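Local coordinates for hemolysin activator protein CdiB (Acinetobacter baumannii ACICU, PDB 6WIL), which probably secretes the CdiA toxin of contact-dependent growth inhibition across the outer membrane, as an Omp85-family TpsB transporter, at residues F219-D225 with F554-Y560; T231-N237 with S257-F263. One frame throughout, in Å; residues are numbered along the deposited sequence.

Interaction 1. Residues F219-D225 with F554-Y560; sequences FNLSVDD and FSINLSY
F219 and Y560 meet at the C-terminal end of the chain, where F219 CB rests on one face of the Y560 ring. F219 CB is 3.8 Å from that ring's centroid, while the two rings, with planes 26° apart, are slid so far that they barely overlap. With its CG between the backbone N and the carbonyl carbon (chi1 64°), the Y560 side chain reaches across to the other strand and brings CE1 to 3.4 Å from L221 CD1. This aromatic-aliphatic cluster is the close-packed part of the surface that also carries V223 and I556; there the packing thins to V223 CG2 against I556 CB at 3.8 Å, and at the far end D225 and the F554 ring merely lie side by side on the surface. The other face is polar: N220, S222 and D224 stand opposite S559, N557 and S555. N557 ND2 donates to S222 OG, and S555 OG to D224 OD2, both modelled implausibly short and therefore doubtful, as is the salt bridge from D224 OD2 to R460. Eight backbone hydrogen bonds join the strands, the outermost being F219 N to Y560 O (2.9 Å) at one end and F554 N to D225 O (3.0 Å) at the other. Antiparallel pairing of the first and last strands in this way is the seam that closes the 16-stranded beta barrel of an Omp85/TpsB transporter.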
loop_
_atom_site.group_PDB
_atom_site.type_symbol
_atom_site.label_atom_id
_atom_site.label_comp_id
_atom_site.label_asym_id
_atom_site.label_seq_id
_atom_site.Cartn_x
_atom_site.Cartn_y
_atom_site.Cartn_z
ATOM N N PHE A 219 -11.574 15.813 -10.162
ATOM C CA PHE A 219 -10.793 17.014 -9.932
ATOM C C PHE A 219 -10.608 17.223 -8.439
ATOM O O PHE A 219 -11.485 16.895 -7.634
ATOM C CB PHE A 219 -11.460 18.248 -10.545
ATOM C CG PHE A 219 -11.488 18.243 -12.045
ATOM C CD1 PHE A 219 -10.354 18.554 -12.774
ATOM C CD2 PHE A 219 -12.655 17.940 -12.725
ATOM C CE1 PHE A 219 -10.381 18.554 -14.158
ATOM C CE2 PHE A 219 -12.687 17.939 -14.107
ATOM C CZ PHE A 219 -11.549 18.245 -14.823
ATOM N N ASN A 220 -9.450 17.766 -8.079
ATOM C CA ASN A 220 -9.132 18.097 -6.694
ATOM C C ASN A 220 -8.331 19.388 -6.698
ATOM O O ASN A 220 -7.203 19.417 -7.199
ATOM C CB ASN A 220 -8.352 16.973 -6.014
ATOM C CG ASN A 220 -9.200 15.751 -5.765
ATOM O OD1 ASN A 220 -9.853 15.639 -4.728
ATOM N ND2 ASN A 220 -9.203 14.824 -6.718
ATOM N N LEU A 221 -8.914 20.450 -6.153
ATOM C CA LEU A 221 -8.225 21.719 -5.980
ATOM C C LEU A 221 -7.978 21.952 -4.498
ATOM O O LEU A 221 -8.907 21.871 -3.688
ATOM C CB LEU A 221 -9.028 22.874 -6.578
ATOM C CG LEU A 221 -9.212 22.779 -8.091
ATOM C CD1 LEU A 221 -10.552 22.152 -8.420
ATOM C CD2 LEU A 221 -9.071 24.142 -8.742
ATOM N N SER A 222 -6.724 22.231 -4.151
ATOM C CA SER A 222 -6.318 22.439 -2.770
ATOM C C SER A 222 -5.584 23.761 -2.627
ATOM O O SER A 222 -4.854 24.189 -3.526
ATOM C CB SER A 222 -5.406 21.310 -2.259
ATOM O OG SER A 222 -6.147 20.144 -1.959
ATOM N N VAL A 223 -5.781 24.396 -1.477
ATOM C CA VAL A 223 -4.981 25.534 -1.047
ATOM C C VAL A 223 -4.537 25.273 0.385
ATOM O O VAL A 223 -5.339 24.837 1.218
ATOM C CB VAL A 223 -5.754 26.862 -1.151
ATOM C CG1 VAL A 223 -5.895 27.274 -2.606
ATOM C CG2 VAL A 223 -7.123 26.737 -0.502
ATOM N N ASP A 224 -3.261 25.519 0.667
ATOM C CA ASP A 224 -2.722 25.325 2.004
ATOM C C ASP A 224 -1.932 26.554 2.420
ATOM O O ASP A 224 -1.136 27.090 1.642
ATOM C CB ASP A 224 -1.833 24.076 2.077
ATOM C CG ASP A 224 -1.497 23.684 3.506
ATOM O OD1 ASP A 224 -0.872 24.495 4.221
ATOM O OD2 ASP A 224 -1.871 22.568 3.920
ATOM N N ASP A 225 -2.156 26.992 3.658
ATOM C CA ASP A 225 -1.461 28.134 4.244
ATOM C C ASP A 225 -0.886 27.686 5.586
ATOM O O ASP A 225 -1.593 27.662 6.599
ATOM C CB ASP A 225 -2.403 29.328 4.394
ATOM C CG ASP A 225 -1.912 30.350 5.405
ATOM O OD1 ASP A 225 -0.703 30.662 5.417
ATOM O OD2 ASP A 225 -2.748 30.855 6.184
ATOM N N PHE A 554 -3.622 25.658 7.592
ATOM C CA PHE A 554 -4.995 25.636 7.100
ATOM C C PHE A 554 -4.996 24.994 5.722
ATOM O O PHE A 554 -4.302 25.467 4.817
ATOM C CB PHE A 554 -5.586 27.050 7.037
ATOM C CG PHE A 554 -5.624 27.757 8.368
ATOM C CD1 PHE A 554 -4.538 28.503 8.805
ATOM C CD2 PHE A 554 -6.748 27.681 9.176
ATOM C CE1 PHE A 554 -4.571 29.156 10.026
ATOM C CE2 PHE A 554 -6.787 28.331 10.400
ATOM C CZ PHE A 554 -5.696 29.068 10.825
ATOM N N SER A 555 -5.763 23.919 5.565
ATOM C CA SER A 555 -5.874 23.211 4.297
ATOM C C SER A 555 -7.331 23.170 3.863
ATOM O O SER A 555 -8.216 22.861 4.667
ATOM C CB SER A 555 -5.313 21.792 4.401
ATOM O OG SER A 555 -3.927 21.816 4.691
ATOM N N ILE A 556 -7.575 23.484 2.594
ATOM C CA ILE A 556 -8.906 23.445 2.001
ATOM C C ILE A 556 -8.814 22.680 0.689
ATOM O O ILE A 556 -7.968 22.994 -0.152
ATOM C CB ILE A 556 -9.463 24.861 1.758
ATOM C CG1 ILE A 556 -9.891 25.514 3.073
ATOM C CG2 ILE A 556 -10.631 24.811 0.791
ATOM C CD1 ILE A 556 -11.219 25.011 3.587
ATOM N N ASN A 557 -9.679 21.683 0.512
ATOM C CA ASN A 557 -9.736 20.921 -0.728
ATOM C C ASN A 557 -11.175 20.849 -1.229
ATOM O O ASN A 557 -12.125 20.882 -0.448
ATOM C CB ASN A 557 -9.155 19.513 -0.536
ATOM C CG ASN A 557 -9.093 18.730 -1.827
ATOM O OD1 ASN A 557 -10.047 18.046 -2.194
ATOM N ND2 ASN A 557 -7.970 18.826 -2.529
ATOM N N LEU A 558 -11.329 20.776 -2.551
ATOM C CA LEU A 558 -12.628 20.602 -3.208
ATOM C C LEU A 558 -12.499 19.522 -4.267
ATOM O O LEU A 558 -11.713 19.674 -5.206
ATOM C CB LEU A 558 -13.127 21.918 -3.839
ATOM C CG LEU A 558 -14.281 21.976 -4.864
ATOM C CD1 LEU A 558 -15.679 21.561 -4.316
ATOM C CD2 LEU A 558 -14.251 23.369 -5.637
ATOM N N SER A 559 -13.257 18.441 -4.114
ATOM C CA SER A 559 -13.303 17.378 -5.107
ATOM C C SER A 559 -14.644 17.408 -5.826
ATOM O O SER A 559 -15.675 17.692 -5.213
ATOM C CB SER A 559 -13.076 16.003 -4.464
ATOM O OG SER A 559 -14.022 15.763 -3.435
ATOM N N TYR A 560 -14.620 17.142 -7.132
ATOM C CA TYR A 560 -15.840 17.093 -7.933
ATOM C C TYR A 560 -15.589 16.369 -9.250
ATOM O O TYR A 560 -14.447 16.060 -9.590
ATOM C CB TYR A 560 -16.379 18.503 -8.198
ATOM C CG TYR A 560 -15.468 19.379 -9.026
ATOM C CD1 TYR A 560 -14.465 20.128 -8.431
ATOM C CD2 TYR A 560 -15.621 19.465 -10.403
ATOM C CE1 TYR A 560 -13.636 20.933 -9.184
ATOM C CE2 TYR A 560 -14.794 20.268 -11.166
ATOM C CZ TYR A 560 -13.802 21.000 -10.551
ATOM O OH TYR A 560 -12.968 21.804 -11.297
#

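Interaction 2. Residues T231-N237 with S257-F263; sequences TGTYMGN and SHSLDDF
T233 and D261 face each other across an antiparallel beta hairpin of the barrel wall, strands 232-243 and 251-261, and their side chains tie its open end together. Beside its own backbone N (chi1 -45°), T233 OG1 donates to D261 OD1 at 3.0 Å, meeting it from above the carboxylate plane. The backbone N of F263 reaches the same oxygen from the opposite face, which makes D261 the head of an Asx turn just where the strand ends. That turn carries the F263 ring back over the start of the other strand. T231 OG1 lies over one face of the ring, offset toward the rim and 3.3 Å from CE1; T233 OG1 is at the ring edge, and G232 CA comes to 3.5 Å from F263 CE2. D262 N donates to G232 O. Farther along, T233 CG2 (3.4 Å) and M235 CG both touch S259 OG, from directions roughly at right angles, on the same surface as D261; M235 is a selenomethionine, its chain bent near the selenium. N237 and S257 continue this side, where R17 of helix 8-27 touches M235, N237 and S257, and N237 OD1 is held by N255 ND2. The opposite surface carries Y234, H258 and L260. There L260 barely reaches the tyrosine, with 4.5 Å between Y234 CD1 and L260 CD1, and it is L260 O that lies near the ring edge. G236 pairs with H258 through two backbone bonds, G236 N to H258 O and the reverse. The D262 carboxylate comes to the rim of the Y234 ring, their planes 67° apart, and places OD2 in the ring plane 3.8 Å from Y234 CE1.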
loop_
_atom_site.group_PDB
_atom_site.type_symbol
_atom_site.label_atom_id
_atom_site.label_comp_id
_atom_site.label_asym_id
_atom_site.label_seq_id
_atom_site.Cartn_x
_atom_site.Cartn_y
_atom_site.Cartn_z
ATOM N N THR A 231 5.989 34.283 9.340
ATOM C CA THR A 231 6.093 33.954 7.924
ATOM C C THR A 231 5.357 32.649 7.655
ATOM O O THR A 231 4.954 31.937 8.580
ATOM C CB THR A 231 7.559 33.840 7.481
ATOM O OG1 THR A 231 8.223 32.851 8.279
ATOM C CG2 THR A 231 8.275 35.175 7.636
ATOM N N GLY A 232 5.189 32.326 6.376
ATOM C CA GLY A 232 4.463 31.117 6.026
ATOM C C GLY A 232 4.576 30.793 4.554
ATOM O O GLY A 232 5.138 31.555 3.761
ATOM N N THR A 233 4.020 29.635 4.199
ATOM C CA THR A 233 4.015 29.126 2.835
ATOM C C THR A 233 2.578 28.960 2.361
ATOM O O THR A 233 1.706 28.542 3.129
ATOM C CB THR A 233 4.752 27.783 2.739
ATOM O OG1 THR A 233 5.988 27.857 3.461
ATOM C CG2 THR A 233 5.041 27.431 1.286
ATOM N N TYR A 234 2.337 29.275 1.089
ATOM C CA TYR A 234 1.002 29.231 0.501
ATOM C C TYR A 234 1.040 28.345 -0.736
ATOM O O TYR A 234 1.768 28.637 -1.692
ATOM C CB TYR A 234 0.509 30.641 0.159
ATOM C CG TYR A 234 0.586 31.602 1.328
ATOM C CD1 TYR A 234 1.787 32.219 1.668
ATOM C CD2 TYR A 234 -0.536 31.887 2.100
ATOM C CE1 TYR A 234 1.871 33.090 2.738
ATOM C CE2 TYR A 234 -0.460 32.766 3.172
ATOM C CZ TYR A 234 0.746 33.362 3.485
ATOM O OH TYR A 234 0.835 34.231 4.545
HETATM N N MSE A 235 0.259 27.269 -0.714
HETATM C CA MSE A 235 0.280 26.273 -1.779
HETATM C C MSE A 235 -1.042 26.173 -2.524
HETATM O O MSE A 235 -2.108 26.355 -1.946
HETATM C CB MSE A 235 0.633 24.899 -1.211
HETATM C CG MSE A 235 2.085 24.496 -1.374
HETATM SE SE MSE A 235 2.448 22.790 -0.494
HETATM C CE MSE A 235 0.921 21.788 -1.173
ATOM N N GLY A 236 -0.955 25.873 -3.815
ATOM C CA GLY A 236 -2.127 25.591 -4.617
ATOM C C GLY A 236 -1.930 24.341 -5.447
ATOM O O GLY A 236 -0.916 24.202 -6.137
ATOM N N ASN A 237 -2.886 23.421 -5.386
ATOM C CA ASN A 237 -2.781 22.149 -6.084
ATOM C C ASN A 237 -3.996 21.940 -6.972
ATOM O O ASN A 237 -5.131 22.189 -6.558
ATOM C CB ASN A 237 -2.658 20.978 -5.097
ATOM C CG ASN A 237 -1.244 20.441 -5.002
ATOM O OD1 ASN A 237 -0.863 19.533 -5.741
ATOM N ND2 ASN A 237 -0.458 20.998 -4.088
ATOM N N SER A 257 1.314 21.822 -9.005
ATOM C CA SER A 257 1.442 22.502 -7.726
ATOM C C SER A 257 2.153 23.836 -7.911
ATOM O O SER A 257 3.095 23.944 -8.700
ATOM C CB SER A 257 2.210 21.630 -6.724
ATOM O OG SER A 257 1.848 21.943 -5.389
ATOM N N HIS A 258 1.685 24.851 -7.187
ATOM C CA HIS A 258 2.338 26.153 -7.113
ATOM C C HIS A 258 2.525 26.506 -5.647
ATOM O O HIS A 258 1.592 26.360 -4.850
ATOM C CB HIS A 258 1.522 27.248 -7.809
ATOM C CG HIS A 258 1.332 27.028 -9.278
ATOM N ND1 HIS A 258 2.368 27.114 -10.183
ATOM C CD2 HIS A 258 0.223 26.746 -10.001
ATOM C CE1 HIS A 258 1.906 26.884 -11.399
ATOM N NE2 HIS A 258 0.607 26.658 -11.317
ATOM N N SER A 259 3.720 26.968 -5.293
ATOM C CA SER A 259 4.040 27.252 -3.903
ATOM C C SER A 259 4.759 28.588 -3.800
ATOM O O SER A 259 5.553 28.945 -4.674
ATOM C CB SER A 259 4.905 26.138 -3.292
ATOM O OG SER A 259 5.266 26.442 -1.956
ATOM N N LEU A 260 4.470 29.317 -2.724
ATOM C CA LEU A 260 5.122 30.589 -2.413
ATOM C C LEU A 260 5.652 30.472 -0.987
ATOM O O LEU A 260 4.901 30.650 -0.023
ATOM C CB LEU A 260 4.150 31.759 -2.565
ATOM C CG LEU A 260 4.696 33.191 -2.568
ATOM C CD1 LEU A 260 4.912 33.719 -1.156
ATOM C CD2 LEU A 260 5.984 33.273 -3.376
ATOM N N ASP A 261 6.942 30.168 -0.853
ATOM C CA ASP A 261 7.569 29.928 0.442
ATOM C C ASP A 261 8.263 31.208 0.898
ATOM O O ASP A 261 9.285 31.605 0.328
ATOM C CB ASP A 261 8.555 28.763 0.355
ATOM C CG ASP A 261 9.010 28.271 1.719
ATOM O OD1 ASP A 261 8.665 28.908 2.735
ATOM O OD2 ASP A 261 9.708 27.235 1.774
ATOM N N ASP A 262 7.706 31.854 1.927
ATOM C CA ASP A 262 8.326 33.042 2.501
ATOM C C ASP A 262 9.499 32.709 3.412
ATOM O O ASP A 262 10.323 33.589 3.686
ATOM C CB ASP A 262 7.295 33.863 3.281
ATOM C CG ASP A 262 6.334 34.610 2.377
ATOM O OD1 ASP A 262 6.695 34.867 1.209
ATOM O OD2 ASP A 262 5.224 34.952 2.837
ATOM N N PHE A 263 9.590 31.464 3.889
ATOM C CA PHE A 263 10.726 31.067 4.713
ATOM C C PHE A 263 12.033 31.165 3.937
ATOM O O PHE A 263 13.030 31.694 4.447
ATOM C CB PHE A 263 10.520 29.649 5.245
ATOM C CG PHE A 263 9.509 29.556 6.355
ATOM C CD1 PHE A 263 9.895 29.735 7.672
ATOM C CD2 PHE A 263 8.176 29.309 6.084
ATOM C CE1 PHE A 263 8.979 29.645 8.700
ATOM C CE2 PHE A 263 7.251 29.228 7.109
ATOM C CZ PHE A 263 7.656 29.398 8.417
#

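How the interactions relate
Interactions 1 and 2 are neighbouring pairings in one barrel wall: strand 217-228 of interaction 1 runs beside strand 232-243 of interaction 2, probably hydrogen-bonded to it from D224 O to M235 N and from S222 O to N237 N. Interaction 1 joins the chain's first and last barrel strands, 329 residues apart, and lies largely at the surface; interaction 2 is a local hairpin, partly buried, with helix 8-27 against one side. Both have serine, asparagine and aspartate on one face. The aromatic contacts differ: Y560 against F219 and L221 in interaction 1; in interaction 2, F263, just past its strand, against threonine hydroxyls and the glycine backbone.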